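Local coordinates for hemolysin-like protein containing CBS domains (Oenococcus oeni, PDB 3OCO), which is of unknown function but forms the CBS-domain pair of a longer, probably membrane-bound protein that may bind flavin adenine dinucleotide, at residues M32-V37 against P57-N62; D65-Y70 against M118-D123. All blocks are in the same frame, centred on the assembly; numbering follows the deposited sequence. Where two conformers were deposited one is given.

In the fold
The two contacts meet at strands 55-60 and 66-72, which are neighbours in the three-stranded sheet. Contact 1 lies within that sheet. It is partly buried, and backbone hydrogen bonds run along it before it ends in a polar turn with waters. Contact 2 is buried nearer the centre of the chain. It joins the three-stranded sheet to the four-stranded one through apolar side chains. The centres of contact 1 and contact 2 are about 10 Å apart. Backbone bonds from Val-58 and Ala-60 to strand 66-72 probably tie them together. Pro-57 packs against the Met-118 methyl, and Thr-59 against Ile-67, so strand 55-60, part of contact 1, also borders contact 2.

Contact 1: M32-V37 against P57-N62; sequences MSVVDV and PVTADN
Val-35 and Asp-36 pair in parallel with Val-58 and Thr-59. Val-35 N donates a hydrogen bond to Pro-57 O at 2.9 Å, and Val-35 O accepts one from Thr-59 N at 2.8 Å. Val-37 N then bonds to Thr-59 O at 3.0 Å. Val-35 and Val-58 put their side chains on one face of the sheet, and Asp-36 and Thr-59 put theirs on the other. The two strands are joined by helix 41-51, making a beta-alpha-beta unit of the CBS fold. Asp-36 reaches past the end of the pairing into the turn after strand 55-60. Its CG stands anti to the backbone N (chi1 -174°), which carries the carboxylate over to Asn-62. CB meets Asn-62 OD1 at 3.4 Å. CG lies 3.7 Å from Asn-62 CG, with the carboxylate and amide stacked and their planes 19° apart. OD1 accepts Asn-62 N at 2.9 Å from above the carboxylate plane, 49° out of it. This bond ties the turn back to strand 35-36. Thr-59 OG1 also lies near, 3.1 Å from OD1. The other oxygen, OD2, takes the N-H of Asp-38 and also has two waters near it. Beside Asp-36, the methyl groups Val-34 CG2 and Thr-59 CG2 press together at 3.4 Å, tighter than usual for two carbons.

Contact 2: D65-Y70 against M118-D123; sequences DKIIGY and MAIVID
A small, buried apolar contact between two sheets brings Ile-67 and Tyr-70 against Met-118 and Ile-120. Strand 66-72 edges the three-stranded sheet, and strand 119-122 lies inside the four-stranded one. The backbones stay well apart, and only side chains of 118-123 reach across. Met-118, a selenomethionine, does most of the work. The side chain runs out extended at first (chi1 178°) and then turns at its end (chi3 89°). The bend delivers CE to the base of Tyr-70, 3.4 Å from Tyr-70 CB. SE sits behind it, 4.1 Å from the same CB. CE also rests 3.4 Å from Gly-69 O. Ile-131 of strand 128-132 borders the Met-118 side chain as well. Ile-67 enters with its CG2 branch, 3.8 Å from Ile-120 CG1 and 4.1 Å from Met-118 CE. Its side chain crosses that of Met-118 at about a right angle. Beyond the apolar patch, Asp-65 OD1 accepts Thr-128 N, a hydrogen bond from the turn before strand 66-72 to strand 128-132. Asp-123 OD1 accepts Gly-127 N in its own loop. The two segments fall in different CBS domains of the sequence, and sheets packed through apolar side chains in this way are characteristic of a CBS pair, the Bateman module.

Contact 1: M32-V37 against P57-N62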
# COMPACT_ATOMS: atom_id res chain seq x y z
N MSE A 32 0.11 -8.41 -15.38
CA MSE A 32 -1.08 -8.05 -14.58
C MSE A 32 -1.90 -9.26 -14.15
O MSE A 32 -2.03 -10.22 -14.91
CB MSE A 32 -2.05 -7.17 -15.37
CG MSE A 32 -1.61 -5.79 -15.77
SE MSE A 32 -3.21 -4.87 -16.50
CE MSE A 32 -3.87 -6.20 -17.76
N SER A 33 -2.49 -9.18 -12.96
CA SER A 33 -3.54 -10.11 -12.54
C SER A 33 -4.85 -9.36 -12.45
O SER A 33 -4.95 -8.35 -11.73
CB SER A 33 -3.23 -10.73 -11.18
OG SER A 33 -2.04 -11.51 -11.21
N VAL A 34 -5.86 -9.84 -13.16
CA VAL A 34 -7.16 -9.18 -13.17
C VAL A 34 -8.27 -10.08 -12.64
O VAL A 34 -8.11 -11.29 -12.52
CB VAL A 34 -7.51 -8.70 -14.60
CG1 VAL A 34 -6.37 -7.86 -15.16
CG2 VAL A 34 -7.79 -9.89 -15.51
N VAL A 35 -9.39 -9.45 -12.28
CA VAL A 35 -10.63 -10.18 -12.06
C VAL A 35 -11.71 -9.63 -12.99
O VAL A 35 -11.63 -8.49 -13.44
CB VAL A 35 -11.12 -10.05 -10.61
CG1 VAL A 35 -10.16 -10.74 -9.67
CG2 VAL A 35 -11.28 -8.59 -10.24
N ASP A 36 -12.73 -10.42 -13.25
CA ASP A 36 -13.78 -10.05 -14.21
C ASP A 36 -15.02 -9.49 -13.51
O ASP A 36 -15.38 -9.92 -12.41
CB ASP A 36 -14.15 -11.26 -15.07
CG ASP A 36 -15.13 -10.90 -16.18
OD1 ASP A 36 -14.77 -10.05 -17.02
OD2 ASP A 36 -16.26 -11.46 -16.21
N VAL A 37 -15.70 -8.54 -14.16
CA VAL A 37 -16.87 -7.90 -13.59
C VAL A 37 -17.97 -8.91 -13.20
O VAL A 37 -18.83 -8.62 -12.37
CB VAL A 37 -17.45 -6.84 -14.54
CG1 VAL A 37 -17.93 -7.48 -15.86
CG2 VAL A 37 -18.57 -6.07 -13.88
N PRO A 57 -7.24 -4.87 -11.11
CA PRO A 57 -7.98 -4.38 -12.28
C PRO A 57 -9.13 -5.32 -12.59
O PRO A 57 -8.96 -6.56 -12.56
CB PRO A 57 -6.94 -4.45 -13.39
CG PRO A 57 -5.63 -4.40 -12.69
CD PRO A 57 -5.83 -5.16 -11.43
N VAL A 58 -10.31 -4.74 -12.82
CA VAL A 58 -11.49 -5.49 -13.22
C VAL A 58 -11.70 -5.39 -14.74
O VAL A 58 -11.79 -4.29 -15.27
CB VAL A 58 -12.74 -4.94 -12.49
CG1 VAL A 58 -14.01 -5.56 -13.06
CG2 VAL A 58 -12.64 -5.17 -10.98
N THR A 59 -11.78 -6.53 -15.44
CA THR A 59 -12.00 -6.55 -16.88
C THR A 59 -13.48 -6.68 -17.22
O THR A 59 -14.26 -7.26 -16.47
CB THR A 59 -11.26 -7.71 -17.58
OG1 THR A 59 -11.82 -8.97 -17.18
CG2 THR A 59 -9.79 -7.71 -17.23
N ALA A 60 -13.87 -6.12 -18.36
CA ALA A 60 -15.16 -6.45 -18.96
C ALA A 60 -14.96 -7.62 -19.92
O ALA A 60 -13.93 -7.70 -20.60
CB ALA A 60 -15.75 -5.25 -19.70
N ASP A 61 -15.92 -8.53 -19.97
CA ASP A 61 -15.91 -9.57 -21.00
C ASP A 61 -14.66 -10.44 -20.93
O ASP A 61 -14.27 -11.05 -21.92
CB ASP A 61 -16.03 -8.93 -22.39
CG ASP A 61 -17.38 -8.23 -22.62
OD1 ASP A 61 -18.43 -8.83 -22.28
OD2 ASP A 61 -17.40 -7.09 -23.14
N ASN A 62 -14.03 -10.49 -19.76
CA ASN A 62 -12.81 -11.26 -19.55
C ASN A 62 -11.67 -10.83 -20.47
O ASN A 62 -10.77 -11.61 -20.77
CB ASN A 62 -13.09 -12.76 -19.73
CG ASN A 62 -13.62 -13.40 -18.47
OD1 ASN A 62 -12.94 -13.43 -17.43
ND2 ASN A 62 -14.84 -13.91 -18.54
O HOH W 1 -16.74 -13.86 -15.70
O HOH W 2 -18.39 -10.28 -18.44

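Contact 2: D65-Y70 against M118-D123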
# COMPACT_ATOMS: atom_id res chain seq x y z
N ASP A 65 -7.92 -6.06 -22.29
CA ASP A 65 -7.92 -4.76 -22.98
C ASP A 65 -9.17 -3.93 -22.67
O ASP A 65 -9.31 -2.80 -23.14
CB ASP A 65 -7.72 -4.94 -24.49
CG ASP A 65 -6.36 -5.51 -24.84
OD1 ASP A 65 -5.35 -4.90 -24.42
OD2 ASP A 65 -6.28 -6.55 -25.53
N LYS A 66 -10.05 -4.49 -21.85
CA LYS A 66 -11.24 -3.79 -21.38
C LYS A 66 -11.31 -3.64 -19.83
O LYS A 66 -12.24 -4.16 -19.17
CB LYS A 66 -12.49 -4.54 -21.87
CG LYS A 66 -12.71 -4.50 -23.39
CD LYS A 66 -13.93 -5.33 -23.77
CE LYS A 66 -14.13 -5.44 -25.28
NZ LYS A 66 -15.11 -6.53 -25.63
N ILE A 67 -10.34 -2.93 -19.25
CA ILE A 67 -10.36 -2.64 -17.81
C ILE A 67 -11.38 -1.56 -17.48
O ILE A 67 -11.23 -0.42 -17.91
CB ILE A 67 -8.99 -2.15 -17.27
CG1 ILE A 67 -7.87 -3.16 -17.56
CG2 ILE A 67 -9.08 -1.86 -15.77
CD1 ILE A 67 -8.30 -4.57 -17.39
N ILE A 68 -12.40 -1.88 -16.70
CA ILE A 68 -13.43 -0.90 -16.37
C ILE A 68 -13.28 -0.27 -14.96
O ILE A 68 -13.97 0.70 -14.63
CB ILE A 68 -14.82 -1.52 -16.52
CG1 ILE A 68 -14.78 -3.00 -16.14
CG2 ILE A 68 -15.30 -1.42 -17.97
CD1 ILE A 68 -16.14 -3.61 -15.92
N GLY A 69 -12.39 -0.82 -14.14
CA GLY A 69 -12.17 -0.31 -12.79
C GLY A 69 -11.24 -1.20 -11.97
O GLY A 69 -10.52 -2.02 -12.55
N TYR A 70 -11.25 -1.06 -10.65
CA TYR A 70 -10.48 -1.98 -9.81
C TYR A 70 -11.27 -2.50 -8.64
O TYR A 70 -12.24 -1.86 -8.22
CB TYR A 70 -9.17 -1.36 -9.32
CG TYR A 70 -9.32 -0.43 -8.13
CD1 TYR A 70 -8.99 -0.86 -6.84
CD2 TYR A 70 -9.76 0.87 -8.30
CE1 TYR A 70 -9.12 0.00 -5.74
CE2 TYR A 70 -9.89 1.73 -7.22
CZ TYR A 70 -9.57 1.30 -5.95
OH TYR A 70 -9.72 2.18 -4.90
N MSE A 118 -5.44 3.96 -8.96
CA MSE A 118 -4.98 3.20 -10.10
C MSE A 118 -5.13 3.95 -11.41
O MSE A 118 -6.20 4.47 -11.73
CB MSE A 118 -5.66 1.84 -10.19
CG MSE A 118 -5.21 1.06 -11.42
SE MSE A 118 -5.64 -0.82 -11.35
CE MSE A 118 -7.41 -0.83 -12.14
N ALA A 119 -4.04 4.01 -12.15
CA ALA A 119 -4.06 4.53 -13.50
C ALA A 119 -3.87 3.36 -14.45
O ALA A 119 -3.04 2.48 -14.19
CB ALA A 119 -2.95 5.52 -13.69
N ILE A 120 -4.64 3.34 -15.53
CA ILE A 120 -4.46 2.31 -16.53
C ILE A 120 -3.76 2.94 -17.73
O ILE A 120 -4.25 3.93 -18.28
CB ILE A 120 -5.83 1.69 -16.98
CG1 ILE A 120 -6.43 0.82 -15.87
CG2 ILE A 120 -5.62 0.78 -18.15
CD1 ILE A 120 -6.69 1.54 -14.59
N VAL A 121 -2.62 2.37 -18.10
CA VAL A 121 -1.85 2.89 -19.23
C VAL A 121 -2.37 2.28 -20.55
O VAL A 121 -2.34 1.06 -20.72
CB VAL A 121 -0.33 2.61 -19.07
CG1 VAL A 121 0.46 3.38 -20.13
CG2 VAL A 121 0.15 3.01 -17.69
N ILE A 122 -2.84 3.14 -21.46
CA ILE A 122 -3.54 2.71 -22.70
C ILE A 122 -2.70 2.92 -23.95
O ILE A 122 -2.03 3.94 -24.09
CB ILE A 122 -4.81 3.56 -22.95
CG1 ILE A 122 -5.18 4.41 -21.75
CG2 ILE A 122 -5.97 2.71 -23.37
CD1 ILE A 122 -6.06 5.59 -22.14
N ASP A 123 -2.76 1.98 -24.90
CA ASP A 123 -2.03 2.16 -26.16
C ASP A 123 -2.79 3.04 -27.16
O ASP A 123 -3.85 3.57 -26.85
CB ASP A 123 -1.62 0.81 -26.78
CG ASP A 123 -2.81 -0.05 -27.18
OD1 ASP A 123 -3.92 0.49 -27.37
OD2 ASP A 123 -2.62 -1.29 -27.31